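Local coordinates for protein monovalent Na+/H+ antiporter subunit A (Dietzia sp. DQ12-45-1b, PDB 7D3U) that probably works as a membrane-embedded antiporter subunit of the Mrp complex, a bacterial pump that exchanges sodium ions for protons across the cell membrane, at residues B[365-375]-B[415-423]; B[473-481]-B[491-499]. All blocks are in the same frame, centred on the assembly; numbering follows the deposited sequence.

Interaction 1 of 2, residues B[365-375]-B[415-423]; sequences VGLAAASMAGL and TFAYSARFL
Ala373 and Phe416 bring their CA atoms to 4.4 Å, the tightest point between two helical segments that run antiparallel at 170° with axes 8.6 Å apart. The small side chains of Ala369, Ala373 and Ser419 are consistent with so close an approach; Ala369 faces Ser419, their CA atoms 5.4 Å apart. Just beyond, helix 362-373 ends in a Schellman motif. Gly374, with positive phi, is its C-prime residue, and the N atoms of Gly374 and Leu375 both bond to Ala370 O. The turn brings Leu375 CD1 to the edge of the Phe416 ring, 3.5 Å from CE1, while Ala373 CB packs against CD1 of the same ring. On another flank Met372 CG points away from its own backbone N (chi1 -177°), carrying the thioether across to Tyr418; SD lies in the ring plane, 5.3 Å from the centroid, an edge-on Met-aromatic contact. CE lies 3.6 Å from Tyr418 CE1 and also touches Ser419 CB. At the far end Val365 CG1 meets the edge of the Phe422 ring, 3.6 Å from CE1, and Leu423 CD2 lies over the backbone of Gly366. The pair is a buried helix-helix interface of the antiporter membrane domain. Helices 288-308 and 312-341 border the Met372 and Phe422 flank, with Tyr418 OH hydrogen-bonded to Ser295 and Gln299, and helix 504-520 packs on Phe416 through Ile517.

Interaction 2 of 2, residues B[473-481]-B[491-499]; sequences GFLLEPAVA and GYEADFGLW. With LMT (dodecyl-beta-D-maltoside), chain Z.
Gly473 meets Phe496 backbone to backbone: its CA makes a CH···O contact of 3.3 Å with Phe496 O, and the lack of a side chain lets the two backbones come together here. Two residues on, Leu475 O takes a weak hydrogen bond from O6' of a bound dodecyl-maltoside. Leu476 works on two fronts, its CB lying 3.9 Å from Phe496 CD2 and its CD2 against C5 of the detergent's alkyl chain. Glu477 opens the short helix 477-484. Its CG packs 3.3 Å from Ala494 O and also over Asp495 CA, after which a bend at chi2 (90°) folds the carboxylate back, so that OE2 accepts a weak bond from Leu476 N. This is a connection between membrane helices 457-471 and 504-520: the chain makes a short helix, then returns alongside it in extended form, with Phe496 plugged in between. Phe496 also stacks edge-to-face with Trp386, whose NE1 bonds to Asp495 O. Val480 CG1 reaches the rim of the Phe496 ring in its plane, 3.7 Å from CZ. With Phe496 cut back to an alanine, Leu476, Val480 and Trp386 would probably lose their shared partner, and the returning chain part of its hold on the helix. One residue further, Ala481 CB meets Ala494 CB at 4.2 Å and also rests near Tyr492 O.

Reading from the N terminus, interaction 1 comes first: helix 362-373 runs one way, the chain passes through helix 379-391, and helix 402-423 comes back to close a 39-residue loop. Only after helix 457-471 does interaction 2 open, closing a much shorter loop of nine residues. The two are in series, neither nested nor crossed, with centres about 23 Å apart and nearest atoms about 6 Å apart. Shared neighbours connect them. Helix 379-391, part of the first loop, packs against 491-499, helix 312-341 touches both contacts, and helix 504-520, which follows the second, returns to lie against 415-423.

Interaction 1 of 2, residues B[365-375]-B[415-423]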
loop_
_atom_site.group_PDB
_atom_site.type_symbol
_atom_site.label_atom_id
_atom_site.label_comp_id
_atom_site.label_asym_id
_atom_site.label_seq_id
_atom_site.Cartn_x
_atom_site.Cartn_y
_atom_site.Cartn_z
ATOM N N VAL B 365 -3.082 6.367 62.359
ATOM C CA VAL B 365 -4.324 6.493 61.607
ATOM C C VAL B 365 -5.268 7.466 62.302
ATOM O O VAL B 365 -6.036 8.173 61.642
ATOM C CB VAL B 365 -4.966 5.108 61.410
ATOM C CG1 VAL B 365 -6.307 5.229 60.712
ATOM C CG2 VAL B 365 -4.034 4.213 60.617
ATOM N N GLY B 366 -5.211 7.548 63.632
ATOM C CA GLY B 366 -6.016 8.524 64.342
ATOM C C GLY B 366 -5.588 9.958 64.110
ATOM O O GLY B 366 -6.411 10.867 64.241
ATOM N N LEU B 367 -4.315 10.180 63.788
ATOM C CA LEU B 367 -3.829 11.502 63.424
ATOM C C LEU B 367 -4.000 11.804 61.944
ATOM O O LEU B 367 -4.008 12.978 61.560
ATOM C CB LEU B 367 -2.349 11.645 63.790
ATOM C CG LEU B 367 -2.032 12.155 65.192
ATOM C CD1 LEU B 367 -0.534 12.142 65.432
ATOM C CD2 LEU B 367 -2.594 13.550 65.379
ATOM N N ALA B 368 -4.127 10.775 61.111
ATOM C CA ALA B 368 -4.338 10.977 59.684
ATOM C C ALA B 368 -5.811 11.175 59.339
ATOM O O ALA B 368 -6.175 12.168 58.701
ATOM C CB ALA B 368 -3.774 9.792 58.902
ATOM N N ALA B 369 -6.668 10.236 59.745
ATOM C CA ALA B 369 -8.087 10.346 59.436
ATOM C C ALA B 369 -8.727 11.539 60.132
ATOM O O ALA B 369 -9.707 12.094 59.625
ATOM C CB ALA B 369 -8.809 9.056 59.821
ATOM N N ALA B 370 -8.197 11.947 61.287
ATOM C CA ALA B 370 -8.729 13.130 61.955
ATOM C C ALA B 370 -8.547 14.373 61.098
ATOM O O ALA B 370 -9.465 15.191 60.974
ATOM C CB ALA B 370 -8.061 13.318 63.315
ATOM N N SER B 371 -7.367 14.534 60.494
ATOM C CA SER B 371 -7.160 15.671 59.607
ATOM C C SER B 371 -7.878 15.477 58.281
ATOM O O SER B 371 -8.252 16.459 57.632
ATOM C CB SER B 371 -5.669 15.901 59.374
ATOM O OG SER B 371 -5.457 16.973 58.478
ATOM N N MET B 372 -8.074 14.226 57.857
ATOM C CA MET B 372 -8.905 13.981 56.682
ATOM C C MET B 372 -10.328 14.466 56.914
ATOM O O MET B 372 -10.975 14.988 55.998
ATOM C CB MET B 372 -8.899 12.495 56.326
ATOM C CG MET B 372 -9.675 12.171 55.061
ATOM S SD MET B 372 -9.288 10.548 54.388
ATOM C CE MET B 372 -10.117 9.493 55.570
ATOM N N ALA B 373 -10.832 14.304 58.136
ATOM C CA ALA B 373 -12.158 14.800 58.474
ATOM C C ALA B 373 -12.142 16.281 58.822
ATOM O O ALA B 373 -13.147 16.971 58.623
ATOM C CB ALA B 373 -12.733 14.003 59.642
ATOM N N GLY B 374 -11.026 16.781 59.340
ATOM C CA GLY B 374 -10.926 18.177 59.706
ATOM C C GLY B 374 -11.156 18.429 61.181
ATOM O O GLY B 374 -11.808 19.409 61.552
ATOM N N LEU B 375 -10.634 17.551 62.033
ATOM C CA LEU B 375 -10.741 17.765 63.466
ATOM C C LEU B 375 -9.841 18.925 63.887
ATOM O O LEU B 375 -8.755 19.104 63.332
ATOM C CB LEU B 375 -10.366 16.498 64.226
ATOM C CG LEU B 375 -11.560 15.798 64.876
ATOM C CD1 LEU B 375 -12.564 15.389 63.818
ATOM C CD2 LEU B 375 -11.109 14.596 65.687
ATOM N N THR B 415 -17.595 13.194 54.549
ATOM C CA THR B 415 -16.172 12.880 54.644
ATOM C C THR B 415 -15.772 12.592 56.088
ATOM O O THR B 415 -14.969 11.685 56.344
ATOM C CB THR B 415 -15.327 14.003 54.026
ATOM O OG1 THR B 415 -13.961 13.584 53.940
ATOM C CG2 THR B 415 -15.375 15.280 54.843
ATOM N N PHE B 416 -16.362 13.307 57.049
ATOM C CA PHE B 416 -16.144 12.963 58.449
ATOM C C PHE B 416 -16.727 11.594 58.758
ATOM O O PHE B 416 -16.127 10.807 59.499
ATOM C CB PHE B 416 -16.754 14.025 59.364
ATOM C CG PHE B 416 -16.676 13.682 60.826
ATOM C CD1 PHE B 416 -15.558 14.007 61.569
ATOM C CD2 PHE B 416 -17.722 13.036 61.457
ATOM C CE1 PHE B 416 -15.484 13.690 62.908
ATOM C CE2 PHE B 416 -17.655 12.720 62.796
ATOM C CZ PHE B 416 -16.534 13.047 63.522
ATOM N N ALA B 417 -17.894 11.289 58.185
ATOM C CA ALA B 417 -18.499 9.978 58.386
ATOM C C ALA B 417 -17.569 8.865 57.922
ATOM O O ALA B 417 -17.300 7.914 58.667
ATOM C CB ALA B 417 -19.838 9.902 57.655
ATOM N N TYR B 418 -17.049 8.970 56.697
ATOM C CA TYR B 418 -16.229 7.870 56.204
ATOM C C TYR B 418 -14.844 7.848 56.843
ATOM O O TYR B 418 -14.250 6.774 56.959
ATOM C CB TYR B 418 -16.150 7.879 54.667
ATOM C CG TYR B 418 -15.235 8.881 53.986
ATOM C CD1 TYR B 418 -13.860 8.866 54.182
ATOM C CD2 TYR B 418 -15.748 9.791 53.078
ATOM C CE1 TYR B 418 -13.042 9.766 53.546
ATOM C CE2 TYR B 418 -14.933 10.686 52.426
ATOM C CZ TYR B 418 -13.582 10.671 52.666
ATOM O OH TYR B 418 -12.770 11.570 52.019
ATOM N N SER B 419 -14.319 8.988 57.298
ATOM C CA SER B 419 -13.057 8.941 58.032
ATOM C C SER B 419 -13.236 8.283 59.396
ATOM O O SER B 419 -12.376 7.510 59.839
ATOM C CB SER B 419 -12.481 10.346 58.183
ATOM O OG SER B 419 -13.337 11.152 58.964
ATOM N N ALA B 420 -14.350 8.569 60.076
ATOM C CA ALA B 420 -14.640 7.879 61.327
ATOM C C ALA B 420 -14.843 6.389 61.091
ATOM O O ALA B 420 -14.443 5.561 61.917
ATOM C CB ALA B 420 -15.870 8.490 61.995
ATOM N N ARG B 421 -15.465 6.029 59.967
ATOM C CA ARG B 421 -15.587 4.617 59.618
ATOM C C ARG B 421 -14.226 3.997 59.335
ATOM O O ARG B 421 -14.010 2.812 59.613
ATOM C CB ARG B 421 -16.509 4.458 58.411
ATOM C CG ARG B 421 -17.104 3.074 58.262
ATOM C CD ARG B 421 -16.268 2.219 57.334
ATOM N NE ARG B 421 -16.365 2.679 55.956
ATOM C CZ ARG B 421 -17.368 2.379 55.142
ATOM N NH1 ARG B 421 -17.375 2.840 53.900
ATOM N NH2 ARG B 421 -18.366 1.618 55.569
ATOM N N PHE B 422 -13.305 4.776 58.769
ATOM C CA PHE B 422 -11.941 4.306 58.562
ATOM C C PHE B 422 -11.271 3.989 59.891
ATOM O O PHE B 422 -10.725 2.896 60.080
ATOM C CB PHE B 422 -11.142 5.363 57.794
ATOM C CG PHE B 422 -9.838 4.865 57.242
ATOM C CD1 PHE B 422 -8.771 4.591 58.076
ATOM C CD2 PHE B 422 -9.676 4.691 55.882
ATOM C CE1 PHE B 422 -7.577 4.138 57.565
ATOM C CE2 PHE B 422 -8.484 4.242 55.366
ATOM C CZ PHE B 422 -7.432 3.965 56.209
ATOM N N LEU B 423 -11.293 4.943 60.822
ATOM C CA LEU B 423 -10.580 4.755 62.081
ATOM C C LEU B 423 -11.163 3.593 62.880
ATOM O O LEU B 423 -10.429 2.878 63.572
ATOM C CB LEU B 423 -10.609 6.051 62.894
ATOM C CG LEU B 423 -9.793 6.157 64.188
ATOM C CD1 LEU B 423 -10.579 5.680 65.403
ATOM C CD2 LEU B 423 -8.471 5.407 64.066
#

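Interaction 2 of 2, residues B[473-481]-B[491-499]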
loop_
_atom_site.group_PDB
_atom_site.type_symbol
_atom_site.label_atom_id
_atom_site.label_comp_id
_atom_site.label_asym_id
_atom_site.label_seq_id
_atom_site.Cartn_x
_atom_site.Cartn_y
_atom_site.Cartn_z
ATOM N N GLY B 473 0.836 26.462 62.662
ATOM C CA GLY B 473 0.436 26.840 61.321
ATOM C C GLY B 473 1.148 28.061 60.784
ATOM O O GLY B 473 1.063 28.332 59.584
ATOM N N PHE B 474 1.857 28.797 61.643
ATOM C CA PHE B 474 2.511 30.035 61.236
ATOM C C PHE B 474 3.711 29.813 60.324
ATOM O O PHE B 474 4.371 30.793 59.960
ATOM C CB PHE B 474 2.932 30.836 62.470
ATOM C CG PHE B 474 4.055 30.216 63.249
ATOM C CD1 PHE B 474 3.792 29.308 64.256
ATOM C CD2 PHE B 474 5.372 30.543 62.975
ATOM C CE1 PHE B 474 4.821 28.736 64.975
ATOM C CE2 PHE B 474 6.402 29.975 63.691
ATOM C CZ PHE B 474 6.127 29.070 64.692
ATOM N N LEU B 475 4.015 28.573 59.945
ATOM C CA LEU B 475 5.150 28.288 59.079
ATOM C C LEU B 475 4.785 28.220 57.602
ATOM O O LEU B 475 5.687 28.117 56.765
ATOM C CB LEU B 475 5.810 26.969 59.490
ATOM C CG LEU B 475 6.422 26.928 60.888
ATOM C CD1 LEU B 475 6.883 25.522 61.220
ATOM C CD2 LEU B 475 7.573 27.909 60.990
ATOM N N LEU B 476 3.500 28.271 57.257
ATOM C CA LEU B 476 3.072 28.021 55.890
ATOM C C LEU B 476 2.509 29.236 55.168
ATOM O O LEU B 476 2.367 29.185 53.943
ATOM C CB LEU B 476 2.026 26.896 55.861
ATOM C CG LEU B 476 2.568 25.475 55.993
ATOM C CD1 LEU B 476 1.453 24.518 56.364
ATOM C CD2 LEU B 476 3.239 25.041 54.704
ATOM N N GLU B 477 2.178 30.318 55.874
ATOM C CA GLU B 477 1.603 31.475 55.188
ATOM C C GLU B 477 2.556 32.115 54.190
ATOM O O GLU B 477 2.105 32.446 53.083
ATOM C CB GLU B 477 1.098 32.510 56.197
ATOM C CG GLU B 477 0.201 31.939 57.254
ATOM C CD GLU B 477 0.977 31.493 58.452
ATOM O OE1 GLU B 477 0.838 32.115 59.525
ATOM O OE2 GLU B 477 1.761 30.538 58.297
ATOM N N PRO B 478 3.849 32.332 54.487
ATOM C CA PRO B 478 4.724 32.923 53.464
ATOM C C PRO B 478 4.703 32.142 52.161
ATOM O O PRO B 478 4.365 32.692 51.107
ATOM C CB PRO B 478 6.113 32.893 54.120
ATOM C CG PRO B 478 5.975 32.006 55.315
ATOM C CD PRO B 478 4.567 32.164 55.760
ATOM N N ALA B 479 5.020 30.848 52.234
ATOM C CA ALA B 479 5.094 30.034 51.025
ATOM C C ALA B 479 3.740 29.924 50.339
ATOM O O ALA B 479 3.648 30.049 49.114
ATOM C CB ALA B 479 5.633 28.646 51.361
ATOM N N VAL B 480 2.673 29.711 51.111
ATOM C CA VAL B 480 1.363 29.480 50.511
ATOM C C VAL B 480 0.832 30.756 49.865
ATOM O O VAL B 480 0.326 30.733 48.739
ATOM C CB VAL B 480 0.386 28.922 51.559
ATOM C CG1 VAL B 480 -1.042 29.083 51.087
ATOM C CG2 VAL B 480 0.690 27.460 51.827
ATOM N N ALA B 481 0.934 31.888 50.566
ATOM C CA ALA B 481 0.482 33.153 50.003
ATOM C C ALA B 481 1.311 33.547 48.790
ATOM O O ALA B 481 0.776 34.097 47.821
ATOM C CB ALA B 481 0.533 34.247 51.067
ATOM N N GLY B 491 -3.131 38.977 45.355
ATOM C CA GLY B 491 -2.645 38.234 46.494
ATOM C C GLY B 491 -3.566 38.409 47.692
ATOM O O GLY B 491 -4.396 39.324 47.745
ATOM N N TYR B 492 -3.405 37.514 48.664
ATOM C CA TYR B 492 -4.263 37.498 49.840
ATOM C C TYR B 492 -3.420 37.274 51.085
ATOM O O TYR B 492 -2.622 36.334 51.137
ATOM C CB TYR B 492 -5.331 36.408 49.725
ATOM C CG TYR B 492 -6.508 36.606 50.649
ATOM C CD1 TYR B 492 -7.530 37.484 50.322
ATOM C CD2 TYR B 492 -6.598 35.912 51.846
ATOM C CE1 TYR B 492 -8.609 37.667 51.163
ATOM C CE2 TYR B 492 -7.674 36.090 52.694
ATOM C CZ TYR B 492 -8.676 36.968 52.347
ATOM O OH TYR B 492 -9.750 37.149 53.186
ATOM N N GLU B 493 -3.599 38.140 52.081
ATOM C CA GLU B 493 -2.917 37.984 53.359
ATOM C C GLU B 493 -3.446 36.746 54.071
ATOM O O GLU B 493 -4.578 36.741 54.564
ATOM C CB GLU B 493 -3.106 39.235 54.220
ATOM C CG GLU B 493 -2.374 39.211 55.554
ATOM C CD GLU B 493 -2.550 40.487 56.350
ATOM O OE1 GLU B 493 -3.277 41.385 55.882
ATOM O OE2 GLU B 493 -1.961 40.590 57.447
ATOM N N ALA B 494 -2.635 35.696 54.132
ATOM C CA ALA B 494 -3.063 34.404 54.643
ATOM C C ALA B 494 -2.581 34.188 56.071
ATOM O O ALA B 494 -1.502 34.642 56.459
ATOM C CB ALA B 494 -2.544 33.276 53.752
ATOM N N ASP B 495 -3.395 33.477 56.849
ATOM C CA ASP B 495 -3.016 33.095 58.205
ATOM C C ASP B 495 -3.730 31.802 58.565
ATOM O O ASP B 495 -4.949 31.696 58.401
ATOM C CB ASP B 495 -3.352 34.200 59.212
ATOM C CG ASP B 495 -4.815 34.582 59.195
ATOM O OD1 ASP B 495 -5.416 34.585 58.101
ATOM O OD2 ASP B 495 -5.364 34.882 60.275
ATOM N N PHE B 496 -2.968 30.824 59.045
ATOM C CA PHE B 496 -3.483 29.517 59.447
ATOM C C PHE B 496 -3.203 29.371 60.939
ATOM O O PHE B 496 -2.131 28.906 61.333
ATOM C CB PHE B 496 -2.829 28.397 58.643
ATOM C CG PHE B 496 -2.705 28.693 57.176
ATOM C CD1 PHE B 496 -3.795 29.133 56.448
ATOM C CD2 PHE B 496 -1.496 28.532 56.526
ATOM C CE1 PHE B 496 -3.679 29.404 55.101
ATOM C CE2 PHE B 496 -1.376 28.802 55.179
ATOM C CZ PHE B 496 -2.468 29.239 54.467
ATOM N N GLY B 497 -4.164 29.762 61.770
ATOM C CA GLY B 497 -3.901 29.824 63.193
ATOM C C GLY B 497 -4.967 29.255 64.106
ATOM O O GLY B 497 -4.812 29.302 65.329
ATOM N N LEU B 498 -6.049 28.721 63.535
ATOM C CA LEU B 498 -7.146 28.146 64.317
ATOM C C LEU B 498 -7.760 29.169 65.267
ATOM O O LEU B 498 -8.203 28.820 66.362
ATOM C CB LEU B 498 -6.693 26.912 65.103
ATOM C CG LEU B 498 -6.466 25.582 64.384
ATOM C CD1 LEU B 498 -5.209 25.616 63.544
ATOM C CD2 LEU B 498 -6.379 24.472 65.410
ATOM N N TRP B 499 -7.772 30.437 64.862
ATOM C CA TRP B 499 -8.274 31.495 65.729
ATOM C C TRP B 499 -9.727 31.237 66.105
ATOM O O TRP B 499 -10.523 30.761 65.292
ATOM C CB TRP B 499 -8.139 32.853 65.037
ATOM C CG TRP B 499 -9.121 33.075 63.926
ATOM C CD1 TRP B 499 -10.371 33.611 64.029
ATOM C CD2 TRP B 499 -8.933 32.766 62.540
ATOM N NE1 TRP B 499 -10.973 33.653 62.797
ATOM C CE2 TRP B 499 -10.110 33.141 61.865
ATOM C CE3 TRP B 499 -7.883 32.209 61.804
ATOM C CZ2 TRP B 499 -10.268 32.976 60.491
ATOM C CZ3 TRP B 499 -8.041 32.046 60.440
ATOM C CH2 TRP B 499 -9.224 32.429 59.799
HETATM C C1B LMT Z . 11.258 32.593 57.491
HETATM C C2B LMT Z . 12.704 32.770 57.983
HETATM C C3B LMT Z . 12.760 32.781 59.524
HETATM C C4B LMT Z . 11.841 31.687 60.115
HETATM C C5B LMT Z . 10.410 31.929 59.598
HETATM C C6B LMT Z . 9.521 32.401 60.743
HETATM O O1B LMT Z . 11.113 31.303 56.988
HETATM O O2B LMT Z . 13.428 31.720 57.485
HETATM O O3B LMT Z . 12.486 34.023 60.034
HETATM O "O4'" LMT Z . 12.260 30.434 59.725
HETATM O O5B LMT Z . 10.347 32.836 58.520
HETATM O O6B LMT Z . 8.225 32.522 60.314
HETATM C "C1'" LMT Z . 9.336 29.120 54.040
HETATM C "C2'" LMT Z . 9.657 30.558 53.601
HETATM C "C3'" LMT Z . 10.556 31.262 54.655
HETATM C "C4'" LMT Z . 10.051 31.043 56.096
HETATM C "C5'" LMT Z . 9.731 29.538 56.221
HETATM C "C6'" LMT Z . 9.327 29.101 57.600
HETATM O "O1'" LMT Z . 8.426 28.544 53.204
HETATM O "O2'" LMT Z . 10.340 30.500 52.416
HETATM O "O3'" LMT Z . 10.631 32.597 54.387
HETATM O "O5'" LMT Z . 8.739 29.175 55.313
HETATM O "O6'" LMT Z . 8.284 29.912 57.955
HETATM C C1 LMT Z . 8.290 27.153 53.389
HETATM C C2 LMT Z . 8.442 26.531 52.026
HETATM C C3 LMT Z . 7.968 25.119 51.922
HETATM C C4 LMT Z . 6.530 25.099 52.364
HETATM C C5 LMT Z . 6.161 23.749 52.868
HETATM C C6 LMT Z . 6.004 22.755 51.769
HETATM C C7 LMT Z . 5.139 21.627 52.242
HETATM C C8 LMT Z . 5.817 20.337 51.946
HETATM C C9 LMT Z . 5.283 19.177 52.720
HETATM C C10 LMT Z . 6.033 17.953 52.273
HETATM C C11 LMT Z . 6.559 17.177 53.437
HETATM C C12 LMT Z . 7.106 15.855 53.017
#